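Local coordinates for 6-phosphogluconolactonase (PDB 3CSS), which probably hydrolyses 6-phosphogluconolactone to 6-phosphogluconate, the second step in the oxidative stage of the pentose phosphate pathway, at residues A[41-46]-A[71-76]; A[186-191]-A[200-205]. All coordinates share one frame; numbering follows the deposited sequence.

Both contacts belong to one mixed beta sheet, and their centres lie about 12 Å apart. Interaction 1 pairs the parallel strands 39-43 and 69-77, about 5 Å from the centre of the chain; interaction 2 is the antiparallel hairpin of strands 186-189 and 201-204, in which 186-189 is an outermost strand. They come in series along the chain, yet strands 69-77 and 201-204 are sheet neighbours: Leu-204 N lies 2.9 Å from Gly-74 O, and Glu-76 N lies 2.9 Å from Val-202 O, both probable hydrogen bonds. The hairpin thus widens the parallel, Rossmann-like part of the sheet at one edge: 201-204 runs against strand 69-77, and 186-189 reverses again.

Interaction 1: A[41-46]-A[71-76]; sequences LALSGG and FILGDE
Leu-41 begins the parallel pairing with Phe-71: its carbonyl O accepts the N-H of Ile-72 at 3.0 Å. The side chains of Leu-41 and Phe-71 run side by side, and with CG anti to the backbone N (chi1 178°) leucine brings CD2 to 3.7 Å from Phe-71 CE1. Ala-42 lies on the other face, where its small CB meets Ile-72 CG1 at 3.7 Å and Leu-204 covers both residues. Leu-43 N donates to Ile-72 O at 2.8 Å in a nearly straight bond. Its branched side chain slants across Phe-71, Leu-43 CD2 reaching the ring edge near its plane, 3.8 Å from Phe-71 CD1; helix 87-96 covers this apolar face through Leu-96. Gly-74 N then binds Leu-43 O at 2.9 Å, and glycine suits Gly-74, because the direction a side chain would take leads close to Leu-43 O. Beyond the strand the two segments separate, and a water bridges them: it accepts from Gly-45 N at 2.8 Å and donates to Asp-75 OD1 at 2.7 Å. The other carboxylate oxygen, OD2, is hydrogen-bonded to Ser-171 OG. The contact therefore changes from apolar to polar along its length: leucine, alanine, isoleucine and phenylalanine pack both faces of the paired strands, whereas past the end of strand 39-43, beside the break in strand 69-77, a buried carboxylate is held at both oxygens, which probably fixes its orientation.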
ATOM      1  N   LEU A  41       0.890  -8.790  -5.105  1.00 18.36           N
ATOM      2  CA  LEU A  41       0.089  -7.553  -5.032  1.00 18.77           C
ATOM      3  C   LEU A  41      -0.013  -7.118  -3.574  1.00 18.47           C
ATOM      4  O   LEU A  41      -0.484  -7.892  -2.747  1.00 19.36           O
ATOM      5  CB  LEU A  41      -1.316  -7.799  -5.615  1.00 19.04           C
ATOM      6  CG  LEU A  41      -2.351  -6.652  -5.600  1.00 19.29           C
ATOM      7  CD1 LEU A  41      -1.836  -5.452  -6.361  1.00 19.82           C
ATOM      8  CD2 LEU A  41      -3.728  -7.127  -6.142  1.00 20.55           C
ATOM      9  N   ALA A  42       0.405  -5.887  -3.275  1.00 18.53           N
ATOM     10  CA  ALA A  42       0.216  -5.308  -1.953  1.00 18.26           C
ATOM     11  C   ALA A  42      -1.019  -4.421  -1.983  1.00 18.47           C
ATOM     12  O   ALA A  42      -1.079  -3.407  -2.720  1.00 18.56           O
ATOM     13  CB  ALA A  42       1.436  -4.489  -1.523  1.00 18.30           C
ATOM     14  N   LEU A  43      -1.993  -4.801  -1.175  1.00 18.52           N
ATOM     15  CA  LEU A  43      -3.267  -4.123  -1.086  1.00 18.22           C
ATOM     16  C   LEU A  43      -3.170  -2.882  -0.257  1.00 18.55           C
ATOM     17  O   LEU A  43      -2.440  -2.849   0.753  1.00 17.74           O
ATOM     18  CB  LEU A  43      -4.290  -5.056  -0.438  1.00 18.44           C
ATOM     19  CG  LEU A  43      -4.582  -6.343  -1.182  1.00 19.94           C
ATOM     20  CD1 LEU A  43      -5.520  -7.180  -0.349  1.00 24.94           C
ATOM     21  CD2 LEU A  43      -5.125  -6.061  -2.585  1.00 22.12           C
ATOM     22  N   SER A  44      -3.862  -1.826  -0.699  1.00 18.38           N
ATOM     23  CA  SER A  44      -4.054  -0.625   0.107  1.00 19.73           C
ATOM     24  C   SER A  44      -5.361  -0.687   0.876  1.00 19.99           C
ATOM     25  O   SER A  44      -6.219  -1.528   0.635  1.00 20.37           O
ATOM     26  CB  SER A  44      -4.035   0.624  -0.754  1.00 19.76           C
ATOM     27  OG  SER A  44      -5.012   0.482  -1.758  1.00 19.44           O
ATOM     28  N   GLY A  45      -5.503   0.226   1.816  1.00 21.20           N
ATOM     29  CA  GLY A  45      -6.645   0.234   2.676  1.00 22.49           C
ATOM     30  C   GLY A  45      -7.401   1.532   2.618  1.00 24.00           C
ATOM     31  O   GLY A  45      -7.426   2.227   1.598  1.00 21.06           O
ATOM     32  N   GLY A  46      -7.999   1.884   3.753  1.00 25.72           N
ATOM     33  CA  GLY A  46      -8.939   2.989   3.753  1.00 27.21           C
ATOM     34  C   GLY A  46     -10.129   2.508   2.948  1.00 27.70           C
ATOM     35  O   GLY A  46     -10.423   1.307   2.975  1.00 29.32           O
ATOM     36  N   PHE A  71      -1.379 -12.128  -2.391  1.00 19.68           N
ATOM     37  CA  PHE A  71      -1.851 -10.900  -1.744  1.00 19.12           C
ATOM     38  C   PHE A  71      -1.144 -10.679  -0.405  1.00 19.19           C
ATOM     39  O   PHE A  71      -1.027 -11.600   0.428  1.00 19.54           O
ATOM     40  CB  PHE A  71      -3.354 -10.959  -1.454  1.00 18.97           C
ATOM     41  CG  PHE A  71      -4.225 -10.990  -2.669  1.00 19.03           C
ATOM     42  CD1 PHE A  71      -4.718  -9.814  -3.199  1.00 20.30           C
ATOM     43  CD2 PHE A  71      -4.575 -12.194  -3.261  1.00 19.87           C
ATOM     44  CE1 PHE A  71      -5.541  -9.813  -4.309  1.00 20.74           C
ATOM     45  CE2 PHE A  71      -5.400 -12.213  -4.388  1.00 20.57           C
ATOM     46  CZ  PHE A  71      -5.885 -11.014  -4.911  1.00 20.30           C
ATOM     47  N   ILE A  72      -0.722  -9.443  -0.192  1.00 18.39           N
ATOM     48  CA  ILE A  72      -0.238  -8.971   1.095  1.00 18.09           C
ATOM     49  C   ILE A  72      -0.900  -7.636   1.397  1.00 18.24           C
ATOM     50  O   ILE A  72      -1.356  -6.940   0.492  1.00 19.13           O
ATOM     51  CB  ILE A  72       1.311  -8.839   1.150  1.00 18.48           C
ATOM     52  CG1 ILE A  72       1.823  -7.608   0.376  1.00 17.65           C
ATOM     53  CG2 ILE A  72       1.998 -10.151   0.609  1.00 17.64           C
ATOM     54  CD1 ILE A  72       3.354  -7.385   0.536  1.00 19.12           C
ATOM     55  N   LEU A  73      -0.967  -7.295   2.678  1.00 18.69           N
ATOM     56  CA  LEU A  73      -1.443  -5.973   3.073  1.00 19.31           C
ATOM     57  C   LEU A  73      -0.232  -5.039   3.130  1.00 18.97           C
ATOM     58  O   LEU A  73       0.743  -5.277   3.850  1.00 18.48           O
ATOM     59  CB  LEU A  73      -2.139  -6.016   4.436  1.00 19.63           C
ATOM     60  CG  LEU A  73      -3.458  -6.781   4.536  1.00 21.18           C
ATOM     61  CD1 LEU A  73      -3.831  -6.916   6.015  1.00 24.12           C
ATOM     62  CD2 LEU A  73      -4.564  -6.089   3.757  1.00 21.92           C
ATOM     63  N   GLY A  74      -0.274  -3.974   2.342  1.00 20.90           N
ATOM     64  CA  GLY A  74       0.794  -2.973   2.370  1.00 21.40           C
ATOM     65  C   GLY A  74       0.899  -2.146   3.654  1.00 22.73           C
ATOM     66  O   GLY A  74       1.966  -1.649   3.983  1.00 23.62           O
ATOM     67  N   ASP A  75      -0.211  -2.015   4.367  1.00 22.76           N
ATOM     68  CA  ASP A  75      -0.224  -1.479   5.706  1.00 23.80           C
ATOM     69  C   ASP A  75      -1.477  -1.942   6.399  1.00 23.53           C
ATOM     70  O   ASP A  75      -2.433  -2.392   5.756  1.00 24.83           O
ATOM     71  CB  ASP A  75      -0.117   0.047   5.729  1.00 23.93           C
ATOM     72  CG  ASP A  75      -1.401   0.755   5.296  1.00 26.03           C
ATOM     73  OD1 ASP A  75      -1.794   0.650   4.105  1.00 28.08           O
ATOM     74  OD2 ASP A  75      -1.986   1.476   6.135  1.00 30.15           O
ATOM     75  N   GLU A  76      -1.470  -1.845   7.716  1.00 23.99           N
ATOM     76  CA  GLU A  76      -2.614  -2.329   8.484  1.00 24.09           C
ATOM     77  C   GLU A  76      -2.766  -1.600   9.800  1.00 24.37           C
ATOM     78  O   GLU A  76      -1.788  -1.239  10.458  1.00 24.44           O
ATOM     79  CB  GLU A  76      -2.529  -3.850   8.675  1.00 23.68           C
ATOM     80  CG  GLU A  76      -3.654  -4.487   9.497  1.00 22.31           C
ATOM     81  CD  GLU A  76      -5.044  -4.313   8.880  1.00 24.24           C
ATOM     82  OE1 GLU A  76      -5.464  -3.156   8.662  1.00 24.46           O
ATOM     83  OE2 GLU A  76      -5.739  -5.343   8.666  1.00 24.70           O
TER
HETATM   84  O   HOH W   1      -3.751   2.052   2.896  1.00 26.33           O

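Interaction 2: A[186-191]-A[200-205]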
ATOM      1  N   VAL A 186       9.261  -4.096   7.301  1.00 15.48           N
ATOM      2  CA  VAL A 186       8.007  -3.618   7.880  1.00 14.80           C
ATOM      3  C   VAL A 186       8.338  -2.676   9.030  1.00 14.91           C
ATOM      4  O   VAL A 186       9.111  -3.027   9.936  1.00 16.18           O
ATOM      5  CB  VAL A 186       7.121  -4.792   8.413  1.00 14.08           C
ATOM      6  CG1 VAL A 186       5.794  -4.286   8.925  1.00 14.81           C
ATOM      7  CG2 VAL A 186       6.922  -5.844   7.352  1.00 16.92           C
ATOM      8  N   SER A 187       7.769  -1.477   8.982  1.00 15.71           N
ATOM      9  CA  SER A 187       7.990  -0.479  10.014  1.00 15.45           C
ATOM     10  C   SER A 187       6.659  -0.174  10.711  1.00 15.44           C
ATOM     11  O   SER A 187       5.660  -0.861  10.494  1.00 15.91           O
ATOM     12  CB  SER A 187       8.579   0.776   9.384  1.00 15.97           C
ATOM     13  OG  SER A 187       9.056   1.694  10.360  1.00 17.12           O
ATOM     14  N   VAL A 188       6.667   0.849  11.557  1.00 14.91           N
ATOM     15  CA  VAL A 188       5.550   1.157  12.429  1.00 15.19           C
ATOM     16  C   VAL A 188       5.260   2.657  12.463  1.00 15.38           C
ATOM     17  O   VAL A 188       6.139   3.483  12.197  1.00 15.00           O
ATOM     18  CB  VAL A 188       5.847   0.647  13.862  1.00 15.18           C
ATOM     19  CG1 VAL A 188       6.077  -0.863  13.822  1.00 15.16           C
ATOM     20  CG2 VAL A 188       7.036   1.370  14.485  1.00 15.03           C
ATOM     21  N   SER A 189       4.035   3.005  12.824  1.00 15.11           N
ATOM     22  CA  SER A 189       3.652   4.399  12.953  1.00 15.51           C
ATOM     23  C   SER A 189       2.360   4.536  13.709  1.00 15.89           C
ATOM     24  O   SER A 189       1.584   3.592  13.782  1.00 15.67           O
ATOM     25  CB  SER A 189       3.417   4.988  11.574  1.00 16.25           C
ATOM     26  OG  SER A 189       2.339   4.309  10.961  1.00 15.56           O
ATOM     27  N   PHE A 190       2.148   5.732  14.238  1.00 16.43           N
ATOM     28  CA  PHE A 190       0.838   6.172  14.714  1.00 16.59           C
ATOM     29  C   PHE A 190       0.369   7.279  13.747  1.00 16.26           C
ATOM     30  O   PHE A 190       1.187   8.070  13.235  1.00 16.87           O
ATOM     31  CB  PHE A 190       0.928   6.707  16.159  1.00 16.47           C
ATOM     32  CG  PHE A 190      -0.398   6.753  16.866  1.00 16.48           C
ATOM     33  CD1 PHE A 190      -0.892   5.605  17.473  1.00 16.54           C
ATOM     34  CD2 PHE A 190      -1.160   7.918  16.899  1.00 17.26           C
ATOM     35  CE1 PHE A 190      -2.109   5.605  18.115  1.00 17.06           C
ATOM     36  CE2 PHE A 190      -2.388   7.940  17.534  1.00 17.43           C
ATOM     37  CZ  PHE A 190      -2.859   6.774  18.168  1.00 18.10           C
ATOM     38  N   PRO A 191      -0.937   7.328  13.456  1.00 16.15           N
ATOM     39  CA  PRO A 191      -1.393   8.361  12.534  1.00 15.66           C
ATOM     40  C   PRO A 191      -1.096   9.784  12.977  1.00 15.64           C
ATOM     41  O   PRO A 191      -0.948  10.071  14.169  1.00 14.85           O
ATOM     42  CB  PRO A 191      -2.914   8.142  12.435  1.00 15.35           C
ATOM     43  CG  PRO A 191      -3.257   7.290  13.596  1.00 17.44           C
ATOM     44  CD  PRO A 191      -2.042   6.460  13.893  1.00 16.59           C
ATOM     45  N   TRP A 200      -2.209   2.274  16.395  1.00 17.32           N
ATOM     46  CA  TRP A 200      -0.894   1.956  15.844  1.00 16.99           C
ATOM     47  C   TRP A 200      -1.018   1.151  14.560  1.00 16.65           C
ATOM     48  O   TRP A 200      -2.019   0.433  14.338  1.00 16.14           O
ATOM     49  CB  TRP A 200       0.014   1.238  16.868  1.00 17.06           C
ATOM     50  CG  TRP A 200       0.716   2.200  17.755  1.00 17.53           C
ATOM     51  CD1 TRP A 200       0.260   2.718  18.930  1.00 18.24           C
ATOM     52  CD2 TRP A 200       2.000   2.795  17.525  1.00 19.03           C
ATOM     53  NE1 TRP A 200       1.178   3.596  19.444  1.00 19.40           N
ATOM     54  CE2 TRP A 200       2.250   3.674  18.592  1.00 18.26           C
ATOM     55  CE3 TRP A 200       2.964   2.666  16.516  1.00 18.35           C
ATOM     56  CZ2 TRP A 200       3.415   4.434  18.674  1.00 17.32           C
ATOM     57  CZ3 TRP A 200       4.114   3.419  16.596  1.00 17.40           C
ATOM     58  CH2 TRP A 200       4.338   4.282  17.673  1.00 18.30           C
ATOM     59  N   ARG A 201      -0.003   1.320  13.716  1.00 16.67           N
ATOM     60  CA  ARG A 201       0.064   0.717  12.392  1.00 15.98           C
ATOM     61  C   ARG A 201       1.346  -0.078  12.170  1.00 15.97           C
ATOM     62  O   ARG A 201       2.397   0.193  12.771  1.00 16.92           O
ATOM     63  CB  ARG A 201      -0.007   1.791  11.271  1.00 15.87           C
ATOM     64  CG  ARG A 201      -1.018   2.908  11.485  1.00 15.50           C
ATOM     65  CD  ARG A 201      -2.437   2.395  11.479  1.00 16.69           C
ATOM     66  NE  ARG A 201      -3.433   3.460  11.610  1.00 17.19           N
ATOM     67  CZ  ARG A 201      -3.914   4.166  10.589  1.00 18.88           C
ATOM     68  NH1 ARG A 201      -3.515   3.933   9.352  1.00 19.31           N
ATOM     69  NH2 ARG A 201      -4.813   5.117  10.809  1.00 16.72           N
ATOM     70  N   VAL A 202       1.253  -1.038  11.259  1.00 16.26           N
ATOM     71  CA  VAL A 202       2.425  -1.555  10.586  1.00 15.77           C
ATOM     72  C   VAL A 202       2.314  -1.179   9.113  1.00 16.39           C
ATOM     73  O   VAL A 202       1.201  -1.017   8.576  1.00 15.63           O
ATOM     74  CB  VAL A 202       2.605  -3.071  10.762  1.00 17.17           C
ATOM     75  CG1 VAL A 202       2.861  -3.395  12.236  1.00 15.89           C
ATOM     76  CG2 VAL A 202       1.414  -3.818  10.272  1.00 16.27           C
ATOM     77  N   THR A 203       3.472  -1.015   8.484  1.00 15.74           N
ATOM     78  CA  THR A 203       3.533  -0.602   7.087  1.00 14.79           C
ATOM     79  C   THR A 203       4.752  -1.205   6.395  1.00 14.56           C
ATOM     80  O   THR A 203       5.802  -1.356   7.005  1.00 13.48           O
ATOM     81  CB  THR A 203       3.570   0.964   6.964  1.00 15.82           C
ATOM     82  OG1 THR A 203       3.454   1.338   5.587  1.00 15.27           O
ATOM     83  CG2 THR A 203       4.828   1.564   7.597  1.00 14.41           C
ATOM     84  N   LEU A 204       4.595  -1.555   5.124  1.00 15.02           N
ATOM     85  CA  LEU A 204       5.744  -1.718   4.264  1.00 15.35           C
ATOM     86  C   LEU A 204       6.558  -0.426   4.337  1.00 15.27           C
ATOM     87  O   LEU A 204       5.997   0.678   4.440  1.00 15.22           O
ATOM     88  CB  LEU A 204       5.318  -2.030   2.835  1.00 16.31           C
ATOM     89  CG  LEU A 204       4.599  -3.358   2.593  1.00 16.02           C
ATOM     90  CD1 LEU A 204       4.237  -3.526   1.117  1.00 16.32           C
ATOM     91  CD2 LEU A 204       5.412  -4.557   3.148  1.00 17.97           C
ATOM     92  N   SER A 205       7.881  -0.573   4.309  1.00 15.02           N
ATOM     93  CA  SER A 205       8.772   0.568   4.407  1.00 15.18           C
ATOM     94  C   SER A 205       8.929   1.263   3.070  1.00 14.85           C
ATOM     95  O   SER A 205       8.572   0.722   2.035  1.00 15.31           O
ATOM     96  CB  SER A 205      10.143   0.100   4.902  1.00 14.93           C
ATOM     97  OG  SER A 205      10.723  -0.786   3.948  1.00 15.81           O
TER
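A twisted antiparallel hairpin joins 186-191 to 200-205 at the margin of the main sheet, its strand axes running at 141° to each other. Ser-187 with Thr-203 and Ser-189 with Arg-201 form the hydrogen-bonded pairs. Each has one donor nearly in line with the acceptor C=O, Ser-187 N to Thr-203 O and Arg-201 N to Ser-189 O, both at 2.8 Å; the return bonds approach from above the carbonyl plane, and Ser-189 N to Arg-201 O stretches to 3.3 Å. Between them, the non-hydrogen-bonded pair Val-188 and Val-202 suits beta-branched residues, which join Val-186 on the face covered by helix 123-140. With Val-186 CG1 anti to the backbone N (chi1 -176°), that methyl slants across to Val-202 CB at 3.9 Å. Strand 201-204 also pairs with strand 69-77, so the inner strand of the hairpin runs antiparallel to the edge of the parallel core of this Rossmann-like fold. The opposite face, bearing Ser-187, Ser-189, Arg-201 and Thr-203, is more polar: Ser-189 OG bonds to the backbone O of Ser-171 and Arg-201 NH1 to Ser-171 OG, while Arg-201 NH2 binds Pro-197 O. Past the paired strands, the edge of Phe-190 is turned toward the face of Trp-200 in an edge-to-face stack, their planes at 65°. Phe-190 CD1 stands over the indole, 3.4 Å from Trp-200 CD1, and Phe-190 CB makes a CH-pi contact with the six-membered ring. Indole NE1 bonds to Asp-118 O, anchoring the broad surface against which Phe-190 rests.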